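Local coordinates for protein putative ABC type-2 transporter (Thermotoga maritima MSB8, PDB 3CNI) that probably takes part in ABC-type transport across the cell membrane, this chain being one domain of the longer membrane protein, at residues Ile15-Thr20 with Leu26-Leu31; Ala50-Lys55 with His132-Gly137; Ile80-Arg85 with His143-Ile148. All blocks are in the same frame, centred on the assembly; numbering follows the deposited sequence.

Overall arrangement
From the N terminus, contact 1 closes a short loop at once: strand 12-17 turns into helix 22-32, which packs back on it. The chain then opens contact 2 on helix 44-54 and contact 3 at the end of strand 76-84, closing contact 2 on strand 127-135 and contact 3 on helix 145-152, so these two long loops cross. They also touch, because strands 76-84 and 127-135 are neighbours in the sheet; backbone groups of Trp82 and Leu84 pair with His132 and Tyr134, and the contact centres lie about 10 Å apart. Contact 1 reaches the same mixed sheet, its centre about 21 Å from that of contact 3.

Contact 1 (Ile15-Thr20 with Leu26-Leu31); sequences IVREDT and LAEKAL
Ile15 lies over the turn of helix that carries Glu28 and Leu31, its two branches meeting different parts of it. Ile15 CG2, which stands anti to the backbone N, packs 3.9 Å from Glu28 CG, on the aliphatic part of that side chain. Ile15 CD1 ends the other branch above the helix backbone, 3.8 Å from Glu28 O, and meets Leu31 CB at 4.1 Å. Two residues further along the strand, Arg17 points to the same helix and supplies the polar half of the contact. Its chain runs out extended and then bends at chi3 (50°), which swings the guanidinium round until its NE/NH1 side meets the end of the straight Glu28 side chain. A salt bridge results, with Arg17 NE donating to Glu28 OE1 at 2.7 Å, nearly in line with the C-O bond. Arg17 NH1 adds a weak second bond to the same Glu28 OE1 at 3.1 Å, so one carboxylate oxygen takes both. The guanidinium and carboxylate planes are only 26° apart. The strand and helix belong to a beta-alpha-beta unit, strand 12-17, helix 22-32 and strand 36-41, and their axes run antiparallel here (172°), 9.6 Å apart at closest approach. Back toward the loop that follows the strand, Arg17 NH2 donates an almost straight bond to the carbonyl oxygen Asp19 O at 2.8 Å, in the plane of the guanidinium, so that the group is gripped from two sides and its rotation is fixed. Asp19 is itself held through its carboxylate by Gly21 N, Gly65 N and Ser67 OG. Deeper in, Leu31 also packs on Ile60 of the sheet and on Ile102 and Leu105 of helix 89-107. Arg17 touches Glu25, a calcium ligand seen in this protein; in this model Glu25 of this chain holds no calcium, though a calcium ion lies about 7 Å from the Arg17 side chain.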
ATOM      1  N   ILE A  15      16.412  -4.615   8.413  1.00 57.24           N
ATOM      2  CA  ILE A  15      15.618  -5.847   8.434  1.00 57.01           C
ATOM      3  C   ILE A  15      16.106  -6.736   9.556  1.00 57.14           C
ATOM      4  O   ILE A  15      17.257  -7.055   9.662  1.00 57.26           O
ATOM      5  CB  ILE A  15      15.678  -6.585   7.110  1.00 56.92           C
ATOM      6  CG1 ILE A  15      15.323  -5.649   5.951  1.00 58.59           C
ATOM      7  CG2 ILE A  15      14.744  -7.864   7.115  1.00 57.11           C
ATOM      8  CD1 ILE A  15      15.939  -6.132   4.582  1.00 59.35           C
ATOM      9  N   VAL A  16      15.190  -7.097  10.431  1.00 57.90           N
ATOM     10  CA  VAL A  16      15.462  -7.973  11.586  1.00 57.48           C
ATOM     11  C   VAL A  16      14.676  -9.285  11.344  1.00 57.51           C
ATOM     12  O   VAL A  16      13.452  -9.296  11.326  1.00 58.10           O
ATOM     13  CB  VAL A  16      14.945  -7.316  12.879  1.00 57.16           C
ATOM     14  CG1 VAL A  16      14.824  -8.333  13.983  1.00 56.06           C
ATOM     15  CG2 VAL A  16      15.804  -6.176  13.267  1.00 56.92           C
ATOM     16  N   ARG A  17      15.370 -10.369  11.049  1.00 57.80           N
ATOM     17  CA  ARG A  17      14.671 -11.626  10.724  1.00 57.20           C
ATOM     18  C   ARG A  17      14.916 -12.547  11.843  1.00 55.97           C
ATOM     19  O   ARG A  17      16.039 -12.879  12.100  1.00 55.07           O
ATOM     20  CB  ARG A  17      15.118 -12.265   9.410  1.00 57.48           C
ATOM     21  CG  ARG A  17      14.352 -13.624   9.146  1.00 57.74           C
ATOM     22  CD  ARG A  17      14.505 -14.172   7.734  1.00 56.67           C
ATOM     23  NE  ARG A  17      15.895 -14.223   7.320  1.00 52.31           N
ATOM     24  CZ  ARG A  17      16.761 -15.097   7.746  1.00 56.40           C
ATOM     25  NH1 ARG A  17      17.995 -15.039   7.293  1.00 58.07           N
ATOM     26  NH2 ARG A  17      16.405 -16.043   8.595  1.00 58.54           N
ATOM     27  N   GLU A  18      13.842 -12.942  12.502  1.00 56.77           N
ATOM     28  CA  GLU A  18      13.928 -13.856  13.622  1.00 58.93           C
ATOM     29  C   GLU A  18      13.550 -15.278  13.257  1.00 58.33           C
ATOM     30  O   GLU A  18      13.948 -16.233  13.899  1.00 58.73           O
ATOM     31  CB  GLU A  18      13.032 -13.361  14.751  1.00 60.46           C
ATOM     32  CG  GLU A  18      13.556 -12.078  15.413  1.00 65.41           C
ATOM     33  CD  GLU A  18      12.582 -11.480  16.442  1.00 74.65           C
ATOM     34  OE1 GLU A  18      11.316 -11.604  16.263  1.00 78.55           O
ATOM     35  OE2 GLU A  18      13.102 -10.883  17.440  1.00 76.57           O
ATOM     36  N   ASP A  19      12.785 -15.378  12.191  1.00 58.42           N
ATOM     37  CA  ASP A  19      12.343 -16.654  11.592  1.00 58.30           C
ATOM     38  C   ASP A  19      13.442 -17.268  10.709  1.00 57.44           C
ATOM     39  O   ASP A  19      14.024 -16.605   9.857  1.00 57.39           O
ATOM     40  CB  ASP A  19      11.076 -16.371  10.745  1.00 58.73           C
ATOM     41  CG  ASP A  19      10.258 -17.616  10.453  1.00 60.58           C
ATOM     42  OD1 ASP A  19       9.422 -17.999  11.271  1.00 63.06           O
ATOM     43  OD2 ASP A  19      10.441 -18.210   9.392  1.00 64.90           O
ATOM     44  N   THR A  20      13.701 -18.554  10.883  1.00 57.47           N
ATOM     45  CA  THR A  20      14.808 -19.215  10.166  1.00 56.63           C
ATOM     46  C   THR A  20      14.305 -19.980   8.925  1.00 56.24           C
ATOM     47  O   THR A  20      15.071 -20.638   8.217  1.00 57.14           O
ATOM     48  CB  THR A  20      15.552 -20.188  11.087  1.00 56.23           C
ATOM     49  OG1 THR A  20      14.646 -21.206  11.497  1.00 55.86           O
ATOM     50  CG2 THR A  20      16.074 -19.459  12.322  1.00 55.06           C
ATOM     51  N   LEU A  26      13.201 -15.455   2.170  1.00 57.92           N
ATOM     52  CA  LEU A  26      12.818 -14.961   0.873  1.00 58.89           C
ATOM     53  C   LEU A  26      12.195 -13.576   0.957  1.00 58.96           C
ATOM     54  O   LEU A  26      12.405 -12.738   0.113  1.00 58.80           O
ATOM     55  CB  LEU A  26      11.842 -15.937   0.245  1.00 60.73           C
ATOM     56  CG  LEU A  26      11.691 -15.864  -1.250  1.00 64.63           C
ATOM     57  CD1 LEU A  26      11.125 -14.483  -1.555  1.00 69.96           C
ATOM     58  CD2 LEU A  26      13.027 -16.234  -1.941  1.00 66.85           C
ATOM     59  N   ALA A  27      11.480 -13.341   2.050  1.00 58.67           N
ATOM     60  CA  ALA A  27      10.914 -12.057   2.324  1.00 59.33           C
ATOM     61  C   ALA A  27      12.072 -11.063   2.567  1.00 60.08           C
ATOM     62  O   ALA A  27      12.123  -9.998   2.011  1.00 62.28           O
ATOM     63  CB  ALA A  27       9.985 -12.130   3.534  1.00 58.96           C
ATOM     64  N   GLU A  28      13.033 -11.465   3.347  1.00 60.62           N
ATOM     65  CA  GLU A  28      14.163 -10.633   3.660  1.00 61.27           C
ATOM     66  C   GLU A  28      14.904 -10.189   2.414  1.00 61.85           C
ATOM     67  O   GLU A  28      15.300  -9.036   2.258  1.00 60.30           O
ATOM     68  CB  GLU A  28      15.149 -11.426   4.499  1.00 61.29           C
ATOM     69  CG  GLU A  28      16.315 -10.544   4.836  1.00 64.59           C
ATOM     70  CD  GLU A  28      17.444 -11.169   5.602  1.00 65.33           C
ATOM     71  OE1 GLU A  28      17.306 -12.172   6.310  1.00 69.77           O
ATOM     72  OE2 GLU A  28      18.525 -10.609   5.477  1.00 71.35           O
ATOM     73  N   LYS A  29      15.145 -11.178   1.556  1.00 62.95           N
ATOM     74  CA  LYS A  29      15.797 -10.980   0.259  1.00 63.28           C
ATOM     75  C   LYS A  29      15.030 -10.027  -0.657  1.00 63.71           C
ATOM     76  O   LYS A  29      15.592  -9.165  -1.314  1.00 64.18           O
ATOM     77  CB  LYS A  29      15.948 -12.310  -0.482  1.00 64.12           C
ATOM     78  CG  LYS A  29      16.977 -13.283   0.052  1.00 66.16           C
ATOM     79  CD  LYS A  29      17.082 -14.537  -0.895  1.00 68.83           C
ATOM     80  CE  LYS A  29      18.174 -14.392  -1.930  1.00 68.22           C
ATOM     81  NZ  LYS A  29      19.462 -14.672  -1.217  1.00 69.70           N
ATOM     82  N   ALA A  30      13.734 -10.236  -0.750  1.00 64.17           N
ATOM     83  CA  ALA A  30      12.871  -9.371  -1.555  1.00 64.60           C
ATOM     84  C   ALA A  30      12.911  -7.893  -1.033  1.00 65.85           C
ATOM     85  O   ALA A  30      13.030  -6.913  -1.795  1.00 66.29           O
ATOM     86  CB  ALA A  30      11.435  -9.910  -1.543  1.00 63.73           C
ATOM     87  N   LEU A  31      12.784  -7.740   0.275  1.00 67.00           N
ATOM     88  CA  LEU A  31      12.772  -6.405   0.858  1.00 68.36           C
ATOM     89  C   LEU A  31      14.116  -5.722   0.577  1.00 68.95           C
ATOM     90  O   LEU A  31      14.190  -4.556   0.244  1.00 70.08           O
ATOM     91  CB  LEU A  31      12.503  -6.457   2.376  1.00 68.40           C
ATOM     92  CG  LEU A  31      11.036  -6.711   2.657  1.00 68.94           C
ATOM     93  CD1 LEU A  31      10.830  -7.257   4.075  1.00 69.70           C
ATOM     94  CD2 LEU A  31      10.216  -5.422   2.332  1.00 66.38           C
TER

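Contact 2 (Ala50-Lys55 with His132-Gly137); sequences AVKKEK and HTYLRG
Lys52 sets off with CG anti to its own carbonyl carbon (chi1 -66°) and stays extended through its remaining torsions, while Tyr134 uses the same kind of first torsion (chi1 -77°) to lift its ring from the strand toward the helix. The ammonium is thereby carried across to the aromatic ring in a cation-pi interaction. Lys52 NZ lies 4.8 Å from the centroid of the Tyr134 ring, in a direction 25° off the ring normal. It is shifted toward one side of the ring, so that Lys52 NZ comes closest to Tyr134 CE1, at 4.4 Å. No hydrogen bond joins the two segments, and their backbones stay well apart, the nearest CA atoms being those of Lys52 and Gly137 at 10.4 Å. The contact is accordingly slight, burying 60 Å² in all, and sits at the surface of the domain, away from the calcium sites. It links the last turn of helix 44-54 to the end of strand 127-135, just before the tight turn at Arg136 and Gly137 that leads back into the antiparallel strand 138-140. Strand 76-84, the sheet neighbour of strand 127-135, joins in through Tyr83, whose ring stacks with that of Tyr134 and also touches Lys52. Tyr134 is thus placed by its aromatic neighbour and by backbone bonds to Trp82 and Leu84, whereas the lysine reaches it on a long flexible chain. At this separation the attraction is electrostatic and probably modest; the positive charge is drawn to the electron-rich ring and, on an exposed lysine, is likely to remain largely solvated.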
ATOM      1  N   ALA A  50      21.612   0.767  14.461  1.00 57.19           N
ATOM      2  CA  ALA A  50      21.931   1.171  13.090  1.00 57.12           C
ATOM      3  C   ALA A  50      20.936   2.229  12.583  1.00 58.24           C
ATOM      4  O   ALA A  50      21.313   3.109  11.824  1.00 59.72           O
ATOM      5  CB  ALA A  50      21.997  -0.031  12.138  1.00 56.55           C
ATOM      6  N   VAL A  51      19.695   2.164  13.052  1.00 58.06           N
ATOM      7  CA  VAL A  51      18.643   3.064  12.593  1.00 59.17           C
ATOM      8  C   VAL A  51      18.801   4.473  13.198  1.00 60.51           C
ATOM      9  O   VAL A  51      18.681   5.467  12.518  1.00 61.00           O
ATOM     10  CB  VAL A  51      17.227   2.495  12.874  1.00 58.87           C
ATOM     11  CG1 VAL A  51      16.308   3.579  13.108  1.00 58.52           C
ATOM     12  CG2 VAL A  51      16.761   1.592  11.693  1.00 58.17           C
ATOM     13  N   LYS A  52      19.091   4.529  14.487  1.00 61.82           N
ATOM     14  CA  LYS A  52      19.269   5.775  15.202  1.00 62.73           C
ATOM     15  C   LYS A  52      20.568   6.451  14.737  1.00 63.05           C
ATOM     16  O   LYS A  52      20.680   7.667  14.675  1.00 64.63           O
ATOM     17  CB  LYS A  52      19.222   5.530  16.740  1.00 63.16           C
ATOM     18  CG  LYS A  52      17.822   5.036  17.277  1.00 65.05           C
ATOM     19  CD  LYS A  52      17.504   5.383  18.796  1.00 68.88           C
ATOM     20  CE  LYS A  52      15.916   5.306  19.018  1.00 72.42           C
ATOM     21  NZ  LYS A  52      15.197   5.488  20.391  1.00 70.42           N
ATOM     22  N   LYS A  53      21.541   5.645  14.383  1.00 63.12           N
ATOM     23  CA  LYS A  53      22.842   6.139  13.934  1.00 62.62           C
ATOM     24  C   LYS A  53      22.709   6.760  12.568  1.00 62.96           C
ATOM     25  O   LYS A  53      23.273   7.774  12.242  1.00 63.12           O
ATOM     26  CB  LYS A  53      23.814   4.962  13.823  1.00 62.48           C
ATOM     27  CG  LYS A  53      25.197   5.295  13.327  1.00 60.89           C
ATOM     28  CD  LYS A  53      26.242   5.133  14.443  1.00 60.58           C
ATOM     29  N   GLU A  54      21.929   6.088  11.776  1.00 64.27           N
ATOM     30  CA  GLU A  54      21.799   6.333  10.352  1.00 65.28           C
ATOM     31  C   GLU A  54      20.691   7.350  10.105  1.00 64.53           C
ATOM     32  O   GLU A  54      20.460   7.794   8.979  1.00 64.01           O
ATOM     33  CB  GLU A  54      21.402   5.007   9.689  1.00 67.11           C
ATOM     34  CG  GLU A  54      21.804   4.893   8.245  1.00 70.80           C
ATOM     35  CD  GLU A  54      23.285   4.705   8.129  1.00 74.89           C
ATOM     36  OE1 GLU A  54      24.003   5.230   9.003  1.00 81.28           O
ATOM     37  OE2 GLU A  54      23.751   4.008   7.187  1.00 79.21           O
ATOM     38  N   LYS A  55      20.008   7.703  11.181  1.00 63.79           N
ATOM     39  CA  LYS A  55      18.717   8.348  11.096  1.00 63.18           C
ATOM     40  C   LYS A  55      17.835   7.747   9.987  1.00 64.13           C
ATOM     41  O   LYS A  55      17.136   8.475   9.261  1.00 66.01           O
ATOM     42  CB  LYS A  55      18.828   9.860  10.906  1.00 63.54           C
ATOM     43  CG  LYS A  55      19.763  10.603  11.971  1.00 62.17           C
ATOM     44  CD  LYS A  55      19.177  10.515  13.372  1.00 60.87           C
ATOM     45  CE  LYS A  55      20.219  10.874  14.463  1.00 60.07           C
ATOM     46  N   HIS A 132       4.413   0.226  14.480  1.00 59.81           N
ATOM     47  CA  HIS A 132       4.789   1.008  15.712  1.00 58.67           C
ATOM     48  C   HIS A 132       5.506   2.238  15.310  1.00 58.33           C
ATOM     49  O   HIS A 132       6.314   2.207  14.367  1.00 58.29           O
ATOM     50  CB  HIS A 132       5.705   0.208  16.653  1.00 58.96           C
ATOM     51  CG  HIS A 132       5.272  -1.204  16.843  1.00 59.92           C
ATOM     52  ND1 HIS A 132       4.238  -1.549  17.673  1.00 62.87           N
ATOM     53  CD2 HIS A 132       5.659  -2.348  16.234  1.00 62.30           C
ATOM     54  CE1 HIS A 132       4.029  -2.851  17.599  1.00 60.76           C
ATOM     55  NE2 HIS A 132       4.886  -3.359  16.740  1.00 58.53           N
ATOM     56  N   THR A 133       5.220   3.322  16.030  1.00 58.68           N
ATOM     57  CA  THR A 133       5.766   4.636  15.716  1.00 58.19           C
ATOM     58  C   THR A 133       6.419   5.373  16.860  1.00 58.55           C
ATOM     59  O   THR A 133       5.803   5.699  17.893  1.00 58.28           O
ATOM     60  CB  THR A 133       4.675   5.549  15.154  1.00 58.36           C
ATOM     61  OG1 THR A 133       4.063   4.890  14.044  1.00 58.26           O
ATOM     62  CG2 THR A 133       5.252   6.888  14.687  1.00 57.28           C
ATOM     63  N   TYR A 134       7.691   5.652  16.614  1.00 59.18           N
ATOM     64  CA  TYR A 134       8.466   6.637  17.362  1.00 60.39           C
ATOM     65  C   TYR A 134       8.298   8.004  16.746  1.00 60.92           C
ATOM     66  O   TYR A 134       8.626   8.254  15.583  1.00 59.69           O
ATOM     67  CB  TYR A 134       9.963   6.313  17.382  1.00 60.48           C
ATOM     68  CG  TYR A 134      10.369   5.224  18.326  1.00 60.84           C
ATOM     69  CD1 TYR A 134      10.557   5.466  19.673  1.00 63.38           C
ATOM     70  CD2 TYR A 134      10.586   3.957  17.862  1.00 63.24           C
ATOM     71  CE1 TYR A 134      10.952   4.456  20.532  1.00 63.90           C
ATOM     72  CE2 TYR A 134      10.973   2.945  18.698  1.00 64.47           C
ATOM     73  CZ  TYR A 134      11.154   3.186  20.018  1.00 64.63           C
ATOM     74  OH  TYR A 134      11.544   2.133  20.812  1.00 67.94           O
ATOM     75  N   LEU A 135       7.797   8.889  17.575  1.00 62.72           N
ATOM     76  CA  LEU A 135       7.775  10.313  17.273  1.00 64.64           C
ATOM     77  C   LEU A 135       8.518  11.027  18.389  1.00 65.33           C
ATOM     78  O   LEU A 135       8.150  10.960  19.574  1.00 64.43           O
ATOM     79  CB  LEU A 135       6.335  10.814  17.173  1.00 65.39           C
ATOM     80  CG  LEU A 135       6.115  12.323  17.048  1.00 67.37           C
ATOM     81  CD1 LEU A 135       6.987  12.916  15.968  1.00 68.65           C
ATOM     82  CD2 LEU A 135       4.640  12.583  16.757  1.00 70.39           C
ATOM     83  N   ARG A 136       9.612  11.656  17.975  1.00 66.54           N
ATOM     84  CA  ARG A 136      10.470  12.433  18.850  1.00 67.06           C
ATOM     85  C   ARG A 136      10.811  11.609  20.089  1.00 67.45           C
ATOM     86  O   ARG A 136      10.889  12.129  21.198  1.00 68.03           O
ATOM     87  CB  ARG A 136       9.800  13.762  19.235  1.00 67.14           C
ATOM     88  CG  ARG A 136       9.483  14.681  18.046  1.00 67.97           C
ATOM     89  CD  ARG A 136       8.730  15.956  18.498  1.00 69.49           C
ATOM     90  N   GLY A 137      11.035  10.321  19.890  1.00 67.35           N
ATOM     91  CA  GLY A 137      11.494   9.468  20.980  1.00 67.04           C
ATOM     92  C   GLY A 137      10.354   8.984  21.869  1.00 66.89           C
ATOM     93  O   GLY A 137      10.564   8.220  22.823  1.00 67.33           O
TER

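Contact 3 (Ile80-Arg85 with His143-Ile148); sequences IVWYLR and HSPEAI. With CA (calcium ion), chain B.
Pro145 stands at about a right angle to the indole of Trp82 and sets its ring carbons against one face. Pro145 CG sits almost squarely above the five-membered ring, 3.6 Å from its centroid and 10° off the normal, a CH-pi contact; Pro145 CD lies beside it, 3.5 Å from Trp82 CD1. Ile80 CG2 presses on the opposite face, so the indole is sandwiched, while Trp82 NE1 is hydrogen-bonded to Gln131 OE1. Leu84, two residues along the strand, also crosses the proline steeply, its CD1 3.8 Å from Pro145 CB. Strand 76-84 of the mixed sheet is thus packed against the first turn of helix 145-152, whose N-cap is Ser144: its OG accepts from Ala147 N at 3.1 Å. An alanine in place of Trp82 would probably open a gap beneath Pro145 and leave Gln131 without its indole partner. Glu146, next to the proline, bends at chi2 (89°) and brings OE2 to the calcium ion at 2.5 Å; four waters and Ser99 OG complete six ligands. One of those waters also donates to Glu146 OE1, and Asp125 of the second subunit packs against the glutamate.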
ATOM      1  N   ILE A  80       6.540  -3.270  11.407  1.00 61.16           N
ATOM      2  CA  ILE A  80       7.336  -2.084  11.047  1.00 60.77           C
ATOM      3  C   ILE A  80       7.388  -1.209  12.252  1.00 60.24           C
ATOM      4  O   ILE A  80       6.353  -0.891  12.814  1.00 59.69           O
ATOM      5  CB  ILE A  80       6.747  -1.259   9.840  1.00 60.66           C
ATOM      6  CG1 ILE A  80       6.243  -2.220   8.735  1.00 62.13           C
ATOM      7  CG2 ILE A  80       7.775  -0.263   9.323  1.00 57.68           C
ATOM      8  CD1 ILE A  80       5.171  -1.672   7.767  1.00 62.22           C
ATOM      9  N   VAL A  81       8.608  -0.886  12.684  1.00 59.96           N
ATOM     10  CA  VAL A  81       8.850   0.144  13.703  1.00 59.66           C
ATOM     11  C   VAL A  81       9.381   1.373  12.989  1.00 59.36           C
ATOM     12  O   VAL A  81      10.409   1.326  12.310  1.00 59.79           O
ATOM     13  CB  VAL A  81       9.872  -0.312  14.785  1.00 60.51           C
ATOM     14  CG1 VAL A  81       9.895   0.650  15.957  1.00 56.87           C
ATOM     15  CG2 VAL A  81       9.546  -1.748  15.241  1.00 61.19           C
ATOM     16  N   TRP A  82       8.646   2.458  13.119  1.00 58.84           N
ATOM     17  CA  TRP A  82       8.994   3.691  12.444  1.00 59.99           C
ATOM     18  C   TRP A  82       9.655   4.648  13.367  1.00 59.68           C
ATOM     19  O   TRP A  82       9.289   4.733  14.502  1.00 59.66           O
ATOM     20  CB  TRP A  82       7.750   4.382  11.876  1.00 60.39           C
ATOM     21  CG  TRP A  82       6.951   3.600  10.873  1.00 59.33           C
ATOM     22  CD1 TRP A  82       5.856   2.797  11.128  1.00 59.43           C
ATOM     23  CD2 TRP A  82       7.106   3.630   9.456  1.00 57.61           C
ATOM     24  NE1 TRP A  82       5.361   2.323   9.961  1.00 60.57           N
ATOM     25  CE2 TRP A  82       6.104   2.817   8.914  1.00 59.71           C
ATOM     26  CE3 TRP A  82       7.980   4.292   8.590  1.00 59.46           C
ATOM     27  CZ2 TRP A  82       5.960   2.625   7.531  1.00 61.24           C
ATOM     28  CZ3 TRP A  82       7.844   4.076   7.230  1.00 59.54           C
ATOM     29  CH2 TRP A  82       6.828   3.278   6.718  1.00 57.61           C
ATOM     30  N   TYR A  83      10.645   5.358  12.853  1.00 61.65           N
ATOM     31  CA  TYR A  83      11.409   6.342  13.631  1.00 62.87           C
ATOM     32  C   TYR A  83      11.237   7.705  12.986  1.00 65.06           C
ATOM     33  O   TYR A  83      12.003   8.113  12.074  1.00 64.87           O
ATOM     34  CB  TYR A  83      12.888   5.991  13.714  1.00 63.18           C
ATOM     35  CG  TYR A  83      13.119   4.762  14.560  1.00 62.10           C
ATOM     36  CD1 TYR A  83      13.650   4.870  15.844  1.00 57.95           C
ATOM     37  CD2 TYR A  83      12.754   3.494  14.095  1.00 59.26           C
ATOM     38  CE1 TYR A  83      13.821   3.769  16.626  1.00 57.28           C
ATOM     39  CE2 TYR A  83      12.943   2.382  14.880  1.00 58.83           C
ATOM     40  CZ  TYR A  83      13.465   2.532  16.144  1.00 57.56           C
ATOM     41  OH  TYR A  83      13.651   1.459  16.964  1.00 58.26           O
ATOM     42  N   LEU A  84      10.220   8.396  13.490  1.00 66.44           N
ATOM     43  CA  LEU A  84       9.928   9.735  13.050  1.00 68.74           C
ATOM     44  C   LEU A  84      10.637  10.743  13.939  1.00 69.86           C
ATOM     45  O   LEU A  84      10.569  10.693  15.171  1.00 69.74           O
ATOM     46  CB  LEU A  84       8.424  10.006  13.038  1.00 68.94           C
ATOM     47  CG  LEU A  84       7.566   9.006  12.274  1.00 68.75           C
ATOM     48  CD1 LEU A  84       6.094   9.549  12.351  1.00 70.11           C
ATOM     49  CD2 LEU A  84       8.079   8.771  10.849  1.00 66.99           C
ATOM     50  N   ARG A  85      11.380  11.604  13.272  1.00 71.99           N
ATOM     51  CA  ARG A  85      12.115  12.664  13.925  1.00 73.57           C
ATOM     52  C   ARG A  85      11.682  13.962  13.318  1.00 74.03           C
ATOM     53  O   ARG A  85      12.480  14.813  13.025  1.00 76.35           O
ATOM     54  CB  ARG A  85      13.607  12.497  13.677  1.00 73.95           C
ATOM     55  CG  ARG A  85      14.208  11.228  14.265  1.00 75.94           C
ATOM     56  CD  ARG A  85      15.421  10.739  13.483  1.00 77.41           C
ATOM     57  NE  ARG A  85      15.822   9.391  13.909  1.00 76.98           N
ATOM     58  CZ  ARG A  85      15.721   8.307  13.160  1.00 76.44           C
ATOM     59  NH1 ARG A  85      15.259   8.386  11.922  1.00 76.65           N
ATOM     60  NH2 ARG A  85      16.127   7.136  13.636  1.00 78.69           N
ATOM     61  N   HIS A 143       0.559   1.680  16.508  1.00 60.75           N
ATOM     62  CA  HIS A 143       0.081   2.729  15.675  1.00 59.36           C
ATOM     63  C   HIS A 143       1.025   2.994  14.588  1.00 59.14           C
ATOM     64  O   HIS A 143       2.234   3.029  14.784  1.00 59.71           O
ATOM     65  CB  HIS A 143      -0.117   4.019  16.478  1.00 60.00           C
ATOM     66  CG  HIS A 143      -1.195   3.933  17.506  1.00 57.87           C
ATOM     67  ND1 HIS A 143      -1.108   3.115  18.607  1.00 56.99           N
ATOM     68  CD2 HIS A 143      -2.362   4.602  17.624  1.00 56.18           C
ATOM     69  CE1 HIS A 143      -2.203   3.242  19.336  1.00 55.35           C
ATOM     70  NE2 HIS A 143      -2.959   4.171  18.781  1.00 55.74           N
ATOM     71  N   SER A 144       0.430   3.233  13.435  1.00 59.27           N
ATOM     72  CA  SER A 144       1.094   3.758  12.236  1.00 58.75           C
ATOM     73  C   SER A 144       1.348   5.264  12.309  1.00 59.04           C
ATOM     74  O   SER A 144       0.710   5.993  13.135  1.00 58.76           O
ATOM     75  CB  SER A 144       0.192   3.481  11.003  1.00 59.19           C
ATOM     76  OG  SER A 144      -0.922   4.363  10.935  1.00 57.88           O
ATOM     77  N   PRO A 145       2.257   5.769  11.449  1.00 58.95           N
ATOM     78  CA  PRO A 145       2.491   7.205  11.436  1.00 59.02           C
ATOM     79  C   PRO A 145       1.296   8.010  11.010  1.00 59.57           C
ATOM     80  O   PRO A 145       1.084   9.101  11.501  1.00 59.19           O
ATOM     81  CB  PRO A 145       3.634   7.372  10.429  1.00 59.24           C
ATOM     82  CG  PRO A 145       4.343   6.045  10.399  1.00 59.37           C
ATOM     83  CD  PRO A 145       3.245   5.035  10.623  1.00 59.90           C
ATOM     84  N   GLU A 146       0.522   7.458  10.082  1.00 61.18           N
ATOM     85  CA  GLU A 146      -0.734   8.098   9.651  1.00 61.92           C
ATOM     86  C   GLU A 146      -1.621   8.329  10.860  1.00 62.05           C
ATOM     87  O   GLU A 146      -2.207   9.411  11.061  1.00 62.65           O
ATOM     88  CB  GLU A 146      -1.502   7.219   8.708  1.00 62.71           C
ATOM     89  CG  GLU A 146      -0.863   6.962   7.305  1.00 66.59           C
ATOM     90  CD  GLU A 146       0.117   5.741   7.159  1.00 67.94           C
ATOM     91  OE1 GLU A 146       0.858   5.273   8.088  1.00 69.79           O
ATOM     92  OE2 GLU A 146       0.185   5.304   6.016  1.00 69.35           O
ATOM     93  N   ALA A 147      -1.780   7.263  11.636  1.00 62.17           N
ATOM     94  CA  ALA A 147      -2.672   7.284  12.838  1.00 61.29           C
ATOM     95  C   ALA A 147      -2.164   8.309  13.810  1.00 60.52           C
ATOM     96  O   ALA A 147      -2.906   9.101  14.325  1.00 60.79           O
ATOM     97  CB  ALA A 147      -2.743   5.908  13.527  1.00 60.06           C
ATOM     98  N   ILE A 148      -0.874   8.292  14.063  1.00 61.31           N
ATOM     99  CA  ILE A 148      -0.316   9.223  15.042  1.00 62.22           C
ATOM    100  C   ILE A 148      -0.469  10.649  14.543  1.00 63.16           C
ATOM    101  O   ILE A 148      -0.787  11.555  15.277  1.00 60.76           O
ATOM    102  CB  ILE A 148       1.142   8.943  15.407  1.00 62.14           C
ATOM    103  CG1 ILE A 148       1.188   7.622  16.144  1.00 61.77           C
ATOM    104  CG2 ILE A 148       1.636  10.037  16.365  1.00 60.60           C
ATOM    105  CD1 ILE A 148       0.364   7.654  17.433  1.00 61.75           C
TER
HETATM  106 CA    CA B 201       1.120   3.231   5.023  1.00 62.58          CA
HETATM  107  O   HOH W   1       2.304   3.387   7.233  1.00 43.77           O
HETATM  108  O   HOH W   2       1.208   0.890   4.747  1.00 60.01           O
HETATM  109  O   HOH W   3      -0.807   3.177   3.630  1.00 57.89           O
HETATM  110  O   HOH W   4       1.496   4.772   3.317  1.00 46.81           O